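PDB 6IJ2: EAL domain protein from Vibrio cholerae serotype O1, which degrades the cyclic dinucleotides c-di-GMP and cGAMP as a metal-dependent phosphodiesterase of the EAL family. Local coordinates for residues 127-132 with 139-144; 155-160 with 168-173; 176-181 with 203-208. The protein carries 1 engineered substitution. All coordinates share one frame; numbering follows the deposited sequence.

How the interactions relate
Read from the N terminus, the three contacts come in series, each closing before the next opens, so none nests or crosses. Interaction 1 closes a short loop between strand 125-129 and helix 139-151. Interaction 2 does the same for strand 154-160 and helix 166-170, with seven residues between its segments. Interaction 3 spans a longer connection that includes helix 182-185, from strand 177-180 to helix 192-207. The three strands are consecutive and parallel in one sheet: Phe129 N lies 2.8 Å from Ala156 O, and Ile157 O 2.8 Å from Lys179 N, both probable hydrogen bonds. Interactions 1 and 2 share two calcium ions, whereas interactions 2 and 3 both touch the second subunit.

Interaction 1 of 3, residues 127-132 with 139-144; sequences FEFTEA and NHIKRI. With CA (calcium ion), chain L; CA (calcium ion), chain J.
Phe129 at the end of strand 125-129 packs against Ile141 and Ile144 of helix 139-151, the strand-to-helix step of a beta-alpha-beta unit in the EAL domain's TIM-barrel-like fold. The CB of Phe129 leaves the strand toward the helix, and with CG anti to the carbonyl carbon (chi1 -76°) the ring is brought up against two isoleucines about one turn apart. Along the ring, CD2 is the first atom to meet the helix, 4.4 Å from Ile141 CD1, an oblique and loose approach. Next comes CE2, 3.7 Å from Ile144 CG2. That methyl lies near the ring plane, so it meets an edge, and at CZ it is still 4.1 Å away. No hydrogen bond crosses between the segments; the contact is wholly apolar.

The residues flanking Phe129 bind two calcium ions instead. Glu128 has an extended chain beyond CG, and its OE2 binds the calcium ion of chain J at 2.3 Å, while OE1 accepts a hydrogen bond from Ser93. Thr130 OG1 is a longer ligand of the calcium ion of chain L, at 2.8 Å. On the helix, Asn139 O takes two bonds from Arg143, reached by N and NE from opposite faces of its plane; the NE bond is 3.2 Å long, with an N-H...O angle of 163°.

Interaction 2 of 3, residues 155-160 with 168-173; sequences TAIDDF and NLLADF. With CA (calcium ion), chain I; CA (calcium ion), chain L; CA (calcium ion), chain J; CA (calcium ion), chain K.
Ile157 and Leu170 meet methyl to methyl, their side chains slanting across each other where strand 154-160 faces helix 166-170. Ile157 CD1 is 3.4 Å from Leu170 CD2, tighter than usual van der Waals contact for two carbons. With CG1 anti to the carbonyl carbon (chi1 -66°) and CD1 continuing the chain outward (chi2 177°), Ile157 reaches the helix with its last methyl. The same methyl lies 4.1 Å from Leu169 CB, so one atom bears on two successive helix residues. The other branch of Leu170 turns to Phe160: CD1 stands 3.8 Å from CE1 of the ring, and the two side chains lie at about a right angle. Leu170 is thus forked, one methyl for each strand residue.

Between Ile157 and Phe160 the chain turns a corner at Asp158, and here it serves the metals. Asp158 OD1 bridges two calcium ions, at 2.3 Å from that of chain I and 2.7 Å from that of chain J, which its OD2 also binds. Asp159 OD1 joins the chain I ion at 2.5 Å and, more distantly, the chain L ion, which OD2 also binds. The backbone carries its share: Asp159 O is 2.4 Å from the calcium ion of chain K, a site completed by Ser162 O, Tyr164 O and waters. Phosphate of the bound RNA is also a ligand of the chain J ion, with Glu128, and of the chain L ion, with Thr130.

In the fold, this strand runs parallel between strands 125-129 and 177-180. Leu170 also touches Val178 of the latter and Phe205 of helix 192-207, and Leu167 of the second subunit packs on Phe160.

Interaction 3 of 3, residues 176-181 with 203-208; sequences NIVKVD and KLFSDL
The ring of Phe205 on helix 192-207 presents one face to Val178 of strand 177-180, whose CB lies 4.3 Å above the ring plane and is displaced toward the rim. The methyl groups come in obliquely, meeting the far end of the ring. Val178 CG1 is 3.8 Å from CZ, its closest ring atom, and its side chain lies at about a right angle to that of Phe205. At the neighbouring position, CG2 of Val180 is 4.0 Å from CE2 on a slanting course. Both valines point their CB atoms at the helix, as residues two apart on one strand can. Both also hold CG1 anti to the backbone N (chi1 168° and 179°), yet Val178 meets the ring with CG1 and Val180 with CG2, so the choice of branch follows from their places along the strand. Beyond the two segments, Phe160 meets Phe205 edge-to-face, and Pro212 and Leu170 also touch its side chain.

Between the valines, Lys179 turns the other way, its CB directed from the helix. Its NZ forms a salt bridge with Glu128 OE1 and a hydrogen bond with Gln235 OE1, which should hold the amino group beside the metal ligands. Asp181 then N-caps helix 182-185, its OD2 accepting from Gly183 N. At the C-terminal end of helix 192-207, Asp207 OD2 is hydrogen-bonded to Asn200 ND2 of the second subunit.

Strand 177-180, helix 192-207 and the parallel strand 211-214 make a beta-alpha-beta crossover. Apolar residues on the strand's outer side packing under a helix, with Lys179 turned to the side of the metal ligand Glu128, fit the TIM-barrel-like fold of EAL domains.

Interaction 1 of 3, residues 127-132 with 139-144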
loop_
_atom_site.group_PDB
_atom_site.type_symbol
_atom_site.label_atom_id
_atom_site.label_comp_id
_atom_site.label_asym_id
_atom_site.label_seq_id
_atom_site.Cartn_x
_atom_site.Cartn_y
_atom_site.Cartn_z
ATOM N N PHE A 127 -8.646 18.545 1.377
ATOM C CA PHE A 127 -9.389 17.293 1.400
ATOM C C PHE A 127 -8.413 16.135 1.516
ATOM O O PHE A 127 -7.447 16.056 0.752
ATOM C CB PHE A 127 -10.267 17.145 0.157
ATOM C CG PHE A 127 -11.555 17.916 0.250
ATOM C CD1 PHE A 127 -12.608 17.418 1.001
ATOM C CD2 PHE A 127 -11.703 19.150 -0.370
ATOM C CE1 PHE A 127 -13.784 18.130 1.118
ATOM C CE2 PHE A 127 -12.886 19.858 -0.265
ATOM C CZ PHE A 127 -13.918 19.359 0.481
ATOM N N GLU A 128 -8.664 15.251 2.477
ATOM C CA GLU A 128 -7.834 14.069 2.694
ATOM C C GLU A 128 -8.485 12.862 2.040
ATOM O O GLU A 128 -9.660 12.569 2.294
ATOM C CB GLU A 128 -7.624 13.813 4.187
ATOM C CG GLU A 128 -7.132 15.048 4.915
ATOM C CD GLU A 128 -6.780 14.782 6.358
ATOM O OE1 GLU A 128 -6.316 15.725 7.024
ATOM O OE2 GLU A 128 -6.959 13.631 6.823
ATOM N N PHE A 129 -7.715 12.156 1.219
ATOM C CA PHE A 129 -8.245 11.119 0.343
ATOM C C PHE A 129 -7.842 9.747 0.870
ATOM O O PHE A 129 -6.651 9.478 1.071
ATOM C CB PHE A 129 -7.751 11.321 -1.092
ATOM C CG PHE A 129 -8.458 12.433 -1.822
ATOM C CD1 PHE A 129 -8.033 13.743 -1.682
ATOM C CD2 PHE A 129 -9.533 12.166 -2.654
ATOM C CE1 PHE A 129 -8.672 14.779 -2.347
ATOM C CE2 PHE A 129 -10.183 13.196 -3.323
ATOM C CZ PHE A 129 -9.752 14.506 -3.168
ATOM N N THR A 130 -8.843 8.906 1.112
ATOM C CA THR A 130 -8.679 7.501 1.447
ATOM C C THR A 130 -9.396 6.673 0.391
ATOM O O THR A 130 -10.515 7.004 -0.015
ATOM C CB THR A 130 -9.262 7.164 2.832
ATOM O OG1 THR A 130 -8.636 7.965 3.842
ATOM C CG2 THR A 130 -9.038 5.690 3.158
ATOM N N GLU A 131 -8.748 5.602 -0.050
ATOM C CA GLU A 131 -9.333 4.719 -1.048
ATOM C C GLU A 131 -10.448 3.872 -0.440
ATOM O O GLU A 131 -10.400 3.494 0.733
ATOM C CB GLU A 131 -8.254 3.815 -1.640
ATOM C CG GLU A 131 -6.980 4.546 -2.053
ATOM C CD GLU A 131 -5.922 4.581 -0.949
ATOM O OE1 GLU A 131 -6.261 4.942 0.198
ATOM O OE2 GLU A 131 -4.748 4.240 -1.231
ATOM N N ALA A 132 -11.461 3.573 -1.258
ATOM C CA ALA A 132 -12.558 2.730 -0.804
ATOM C C ALA A 132 -12.231 1.252 -0.940
ATOM O O ALA A 132 -12.711 0.438 -0.142
ATOM C CB ALA A 132 -13.828 3.053 -1.590
ATOM N N ASN A 139 -7.419 6.046 -12.482
ATOM C CA ASN A 139 -7.962 7.240 -13.121
ATOM C C ASN A 139 -9.150 7.817 -12.360
ATOM O O ASN A 139 -9.368 9.032 -12.392
ATOM C CB ASN A 139 -8.369 6.936 -14.562
ATOM C CG ASN A 139 -7.219 7.095 -15.535
ATOM O OD1 ASN A 139 -6.185 7.676 -15.203
ATOM N ND2 ASN A 139 -7.399 6.590 -16.753
ATOM N N HIS A 140 -9.931 6.976 -11.680
ATOM C CA HIS A 140 -11.114 7.478 -10.989
ATOM C C HIS A 140 -10.727 8.390 -9.830
ATOM O O HIS A 140 -11.206 9.525 -9.730
ATOM C CB HIS A 140 -11.972 6.311 -10.500
ATOM C CG HIS A 140 -13.317 6.723 -9.994
ATOM N ND1 HIS A 140 -13.498 7.329 -8.768
ATOM C CD2 HIS A 140 -14.547 6.624 -10.550
ATOM C CE1 HIS A 140 -14.783 7.583 -8.592
ATOM N NE2 HIS A 140 -15.441 7.165 -9.657
ATOM N N ILE A 141 -9.851 7.914 -8.946
ATOM C CA ILE A 141 -9.440 8.737 -7.815
ATOM C C ILE A 141 -8.544 9.882 -8.281
ATOM O O ILE A 141 -8.574 10.977 -7.705
ATOM C CB ILE A 141 -8.764 7.852 -6.751
ATOM C CG1 ILE A 141 -8.449 8.654 -5.490
ATOM C CG2 ILE A 141 -7.515 7.180 -7.307
ATOM C CD1 ILE A 141 -9.133 8.109 -4.258
ATOM N N LYS A 142 -7.761 9.663 -9.342
ATOM C CA LYS A 142 -6.914 10.722 -9.885
ATOM C C LYS A 142 -7.752 11.861 -10.458
ATOM O O LYS A 142 -7.403 13.037 -10.301
ATOM C CB LYS A 142 -5.986 10.136 -10.951
ATOM C CG LYS A 142 -5.143 11.144 -11.716
ATOM C CD LYS A 142 -4.271 10.420 -12.740
ATOM C CE LYS A 142 -3.668 11.381 -13.757
ATOM N NZ LYS A 142 -2.665 12.301 -13.142
ATOM N N ARG A 143 -8.858 11.520 -11.130
ATOM C CA ARG A 143 -9.768 12.518 -11.687
ATOM C C ARG A 143 -10.271 13.473 -10.613
ATOM O O ARG A 143 -10.341 14.691 -10.834
ATOM C CB ARG A 143 -10.949 11.810 -12.358
ATOM C CG ARG A 143 -11.192 12.181 -13.805
ATOM C CD ARG A 143 -12.185 11.221 -14.455
ATOM N NE ARG A 143 -11.697 9.843 -14.430
ATOM C CZ ARG A 143 -12.305 8.815 -15.018
ATOM N NH1 ARG A 143 -13.434 9.002 -15.688
ATOM N NH2 ARG A 143 -11.781 7.598 -14.938
ATOM N N ILE A 144 -10.644 12.933 -9.450
ATOM C CA ILE A 144 -11.227 13.747 -8.386
ATOM C C ILE A 144 -10.178 14.677 -7.791
ATOM O O ILE A 144 -10.434 15.869 -7.566
ATOM C CB ILE A 144 -11.843 12.837 -7.308
ATOM C CG1 ILE A 144 -12.890 11.908 -7.923
ATOM C CG2 ILE A 144 -12.434 13.669 -6.182
ATOM C CD1 ILE A 144 -13.256 10.732 -7.037
HETATM CA CA CA L . -8.337 7.389 6.547
HETATM CA CA CA J . -7.684 11.822 7.994
HETATM O O HOH W 1 -5.968 12.001 9.544
HETATM O O HOH W 2 -10.703 7.158 6.792
#

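Interaction 2 of 3, residues 155-160 with 168-173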
loop_
_atom_site.group_PDB
_atom_site.type_symbol
_atom_site.label_atom_id
_atom_site.label_comp_id
_atom_site.label_asym_id
_atom_site.label_seq_id
_atom_site.Cartn_x
_atom_site.Cartn_y
_atom_site.Cartn_z
ATOM N N THR A 155 -5.009 19.267 -1.308
ATOM C CA THR A 155 -5.279 17.830 -1.297
ATOM C C THR A 155 -4.194 17.084 -0.545
ATOM O O THR A 155 -3.025 17.490 -0.536
ATOM C CB THR A 155 -5.377 17.248 -2.715
ATOM O OG1 THR A 155 -4.102 17.363 -3.361
ATOM C CG2 THR A 155 -6.436 18.016 -3.524
ATOM N N ALA A 156 -4.586 15.942 0.036
ATOM C CA ALA A 156 -3.669 15.082 0.773
ATOM C C ALA A 156 -4.032 13.622 0.577
ATOM O O ALA A 156 -5.217 13.274 0.525
ATOM C CB ALA A 156 -3.683 15.383 2.279
ATOM N N ILE A 157 -3.009 12.772 0.502
ATOM C CA ILE A 157 -3.194 11.332 0.689
ATOM C C ILE A 157 -3.212 11.063 2.190
ATOM O O ILE A 157 -2.271 11.411 2.903
ATOM C CB ILE A 157 -2.087 10.532 -0.016
ATOM C CG1 ILE A 157 -2.208 10.729 -1.530
ATOM C CG2 ILE A 157 -2.172 9.055 0.346
ATOM C CD1 ILE A 157 -1.144 10.044 -2.310
ATOM N N ASP A 158 -4.304 10.482 2.677
ATOM C CA ASP A 158 -4.530 10.370 4.119
ATOM C C ASP A 158 -3.718 9.238 4.751
ATOM O O ASP A 158 -3.162 9.387 5.847
ATOM C CB ASP A 158 -6.030 10.165 4.352
ATOM C CG ASP A 158 -6.471 10.419 5.789
ATOM O OD1 ASP A 158 -5.633 10.635 6.685
ATOM O OD2 ASP A 158 -7.695 10.432 6.005
ATOM N N ASP A 159 -3.627 8.099 4.095
ATOM C CA ASP A 159 -3.216 6.928 4.846
ATOM C C ASP A 159 -2.012 6.292 4.199
ATOM O O ASP A 159 -2.014 5.102 3.906
ATOM C CB ASP A 159 -4.365 5.920 4.955
ATOM C CG ASP A 159 -5.628 6.511 5.601
ATOM O OD1 ASP A 159 -5.556 7.576 6.254
ATOM O OD2 ASP A 159 -6.704 5.884 5.463
ATOM N N PHE A 160 -0.956 7.067 3.962
ATOM C CA PHE A 160 0.258 6.478 3.410
ATOM C C PHE A 160 0.921 5.557 4.426
ATOM O O PHE A 160 1.233 5.961 5.548
ATOM C CB PHE A 160 1.239 7.557 2.991
ATOM C CG PHE A 160 2.427 7.025 2.247
ATOM C CD1 PHE A 160 2.383 6.880 0.874
ATOM C CD2 PHE A 160 3.575 6.676 2.924
ATOM C CE1 PHE A 160 3.480 6.409 0.185
ATOM C CE2 PHE A 160 4.682 6.183 2.242
ATOM C CZ PHE A 160 4.627 6.057 0.876
ATOM N N ASN A 168 1.011 3.160 -5.094
ATOM C CA ASN A 168 0.166 2.987 -6.270
ATOM C C ASN A 168 -0.460 4.315 -6.687
ATOM O O ASN A 168 -0.606 4.604 -7.880
ATOM C CB ASN A 168 -0.909 1.947 -5.950
ATOM C CG ASN A 168 -1.720 1.528 -7.158
ATOM O OD1 ASN A 168 -1.245 1.549 -8.290
ATOM N ND2 ASN A 168 -2.960 1.124 -6.911
ATOM N N LEU A 169 -0.839 5.131 -5.717
ATOM C CA LEU A 169 -1.427 6.429 -6.037
ATOM C C LEU A 169 -0.364 7.404 -6.525
ATOM O O LEU A 169 -0.503 8.001 -7.603
ATOM C CB LEU A 169 -2.143 6.972 -4.810
ATOM C CG LEU A 169 -3.294 6.093 -4.309
ATOM C CD1 LEU A 169 -3.982 6.733 -3.113
ATOM C CD2 LEU A 169 -4.289 5.853 -5.429
ATOM N N LEU A 170 0.719 7.555 -5.753
ATOM C CA LEU A 170 1.751 8.554 -6.040
ATOM C C LEU A 170 2.400 8.361 -7.400
ATOM O O LEU A 170 2.961 9.321 -7.943
ATOM C CB LEU A 170 2.843 8.509 -4.976
ATOM C CG LEU A 170 2.420 8.977 -3.599
ATOM C CD1 LEU A 170 3.590 8.882 -2.646
ATOM C CD2 LEU A 170 1.952 10.405 -3.735
ATOM N N ALA A 171 2.369 7.143 -7.945
ATOM C CA ALA A 171 2.958 6.903 -9.260
ATOM C C ALA A 171 2.218 7.658 -10.354
ATOM O O ALA A 171 2.818 8.026 -11.370
ATOM C CB ALA A 171 2.979 5.400 -9.571
ATOM N N ASP A 172 0.926 7.921 -10.166
ATOM C CA ASP A 172 0.127 8.507 -11.230
ATOM C C ASP A 172 -0.385 9.913 -10.939
ATOM O O ASP A 172 -0.793 10.601 -11.880
ATOM C CB ASP A 172 -1.057 7.587 -11.562
ATOM C CG ASP A 172 -0.624 6.332 -12.310
ATOM O OD1 ASP A 172 0.176 6.461 -13.262
ATOM O OD2 ASP A 172 -1.071 5.222 -11.947
ATOM N N PHE A 173 -0.378 10.358 -9.685
ATOM C CA PHE A 173 -0.708 11.748 -9.377
ATOM C C PHE A 173 -0.090 12.122 -8.040
ATOM O O PHE A 173 0.229 11.263 -7.220
ATOM C CB PHE A 173 -2.225 11.991 -9.349
ATOM C CG PHE A 173 -2.940 11.267 -8.249
ATOM C CD1 PHE A 173 -3.365 9.952 -8.430
ATOM C CD2 PHE A 173 -3.202 11.892 -7.041
ATOM C CE1 PHE A 173 -4.034 9.286 -7.426
ATOM C CE2 PHE A 173 -3.864 11.230 -6.032
ATOM C CZ PHE A 173 -4.282 9.922 -6.227
HETATM CA CA CA I . -4.398 9.033 7.857
HETATM CA CA CA L . -8.337 7.389 6.547
HETATM CA CA CA J . -7.684 11.822 7.994
HETATM CA CA CA K . -2.722 3.532 2.190
HETATM O O HOH W 3 -3.906 6.776 8.188
HETATM O O HOH W 1 -5.968 12.001 9.544
HETATM O O HOH W 4 -5.231 3.431 2.234
HETATM O O HOH W 5 -2.878 5.285 0.583
HETATM O O HOH W 2 -10.703 7.158 6.792
#

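Interaction 3 of 3, residues 176-181 with 203-208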
loop_
_atom_site.group_PDB
_atom_site.type_symbol
_atom_site.label_atom_id
_atom_site.label_comp_id
_atom_site.label_asym_id
_atom_site.label_seq_id
_atom_site.Cartn_x
_atom_site.Cartn_y
_atom_site.Cartn_z
ATOM N N ASN A 176 -0.849 17.753 -2.608
ATOM C CA ASN A 176 -0.031 18.740 -1.908
ATOM C C ASN A 176 0.700 18.119 -0.729
ATOM O O ASN A 176 1.883 18.403 -0.494
ATOM C CB ASN A 176 -0.911 19.883 -1.412
ATOM C CG ASN A 176 -1.623 20.574 -2.534
ATOM O OD1 ASN A 176 -2.833 20.422 -2.712
ATOM N ND2 ASN A 176 -0.867 21.309 -3.332
ATOM N N ILE A 177 -0.006 17.306 0.042
ATOM C CA ILE A 177 0.490 16.719 1.276
ATOM C C ILE A 177 0.290 15.206 1.222
ATOM O O ILE A 177 -0.663 14.706 0.617
ATOM C CB ILE A 177 -0.228 17.359 2.491
ATOM C CG1 ILE A 177 0.384 18.748 2.756
ATOM C CG2 ILE A 177 -0.148 16.485 3.725
ATOM C CD1 ILE A 177 -0.341 19.581 3.781
ATOM N N VAL A 178 1.219 14.467 1.822
ATOM C CA VAL A 178 1.025 13.041 2.088
ATOM C C VAL A 178 1.095 12.861 3.594
ATOM O O VAL A 178 2.092 13.242 4.221
ATOM C CB VAL A 178 2.051 12.158 1.358
ATOM C CG1 VAL A 178 1.994 10.723 1.890
ATOM C CG2 VAL A 178 1.711 12.086 -0.104
ATOM N N LYS A 179 0.009 12.351 4.183
ATOM C CA LYS A 179 -0.040 12.072 5.616
ATOM C C LYS A 179 0.474 10.664 5.858
ATOM O O LYS A 179 0.005 9.718 5.223
ATOM C CB LYS A 179 -1.465 12.219 6.159
ATOM C CG LYS A 179 -1.972 13.638 5.969
ATOM C CD LYS A 179 -2.519 14.252 7.267
ATOM C CE LYS A 179 -3.875 13.811 7.555
ATOM N NZ LYS A 179 -4.489 14.468 8.771
ATOM N N VAL A 180 1.437 10.524 6.765
ATOM C CA VAL A 180 2.074 9.228 7.010
ATOM C C VAL A 180 1.400 8.579 8.204
ATOM O O VAL A 180 1.378 9.150 9.304
ATOM C CB VAL A 180 3.586 9.372 7.234
ATOM C CG1 VAL A 180 4.200 7.986 7.520
ATOM C CG2 VAL A 180 4.229 9.987 6.008
ATOM N N ASP A 181 0.899 7.358 7.989
ATOM C CA ASP A 181 0.130 6.649 8.999
ATOM C C ASP A 181 0.946 6.479 10.275
ATOM O O ASP A 181 2.161 6.267 10.235
ATOM C CB ASP A 181 -0.280 5.275 8.465
ATOM C CG ASP A 181 -1.114 4.497 9.449
ATOM O OD1 ASP A 181 -2.302 4.818 9.601
ATOM O OD2 ASP A 181 -0.583 3.571 10.085
ATOM N N LYS A 203 12.797 11.344 1.155
ATOM C CA LYS A 203 13.499 11.680 -0.077
ATOM C C LYS A 203 12.587 11.525 -1.284
ATOM O O LYS A 203 12.598 12.359 -2.196
ATOM C CB LYS A 203 14.755 10.804 -0.215
ATOM C CG LYS A 203 15.728 10.959 0.967
ATOM C CD LYS A 203 16.841 9.912 0.974
ATOM C CE LYS A 203 17.900 10.241 -0.036
ATOM N NZ LYS A 203 18.557 11.540 0.280
ATOM N N LEU A 204 11.793 10.456 -1.315
ATOM C CA LEU A 204 10.803 10.310 -2.371
ATOM C C LEU A 204 9.813 11.481 -2.382
ATOM O O LEU A 204 9.503 12.030 -3.441
ATOM C CB LEU A 204 10.072 8.975 -2.207
ATOM C CG LEU A 204 8.869 8.824 -3.130
ATOM C CD1 LEU A 204 9.304 9.025 -4.568
ATOM C CD2 LEU A 204 8.254 7.450 -2.931
ATOM N N PHE A 205 9.286 11.860 -1.218
ATOM C CA PHE A 205 8.311 12.958 -1.176
ATOM C C PHE A 205 8.906 14.258 -1.706
ATOM O O PHE A 205 8.249 14.996 -2.449
ATOM C CB PHE A 205 7.806 13.168 0.246
ATOM C CG PHE A 205 7.073 11.989 0.812
ATOM C CD1 PHE A 205 6.366 11.130 -0.008
ATOM C CD2 PHE A 205 7.107 11.736 2.174
ATOM C CE1 PHE A 205 5.685 10.035 0.521
ATOM C CE2 PHE A 205 6.437 10.653 2.714
ATOM C CZ PHE A 205 5.728 9.792 1.883
ATOM N N SER A 206 10.151 14.550 -1.343
ATOM C CA SER A 206 10.803 15.747 -1.863
ATOM C C SER A 206 10.934 15.692 -3.383
ATOM O O SER A 206 10.654 16.682 -4.074
ATOM C CB SER A 206 12.177 15.918 -1.217
ATOM O OG SER A 206 12.776 17.134 -1.642
ATOM N N ASP A 207 11.337 14.530 -3.924
ATOM C CA ASP A 207 11.475 14.380 -5.368
ATOM C C ASP A 207 10.162 14.636 -6.086
ATOM O O ASP A 207 10.160 15.081 -7.237
ATOM C CB ASP A 207 11.963 12.964 -5.716
ATOM C CG ASP A 207 13.414 12.707 -5.320
ATOM O OD1 ASP A 207 14.101 13.639 -4.852
ATOM O OD2 ASP A 207 13.870 11.554 -5.483
ATOM N N LEU A 208 9.039 14.326 -5.440
ATOM C CA LEU A 208 7.719 14.512 -6.022
ATOM C C LEU A 208 7.105 15.871 -5.688
ATOM O O LEU A 208 5.949 16.111 -6.050
ATOM C CB LEU A 208 6.775 13.402 -5.548
ATOM C CG LEU A 208 7.145 11.949 -5.833
ATOM C CD1 LEU A 208 5.905 11.064 -5.759
ATOM C CD2 LEU A 208 7.827 11.816 -7.173
#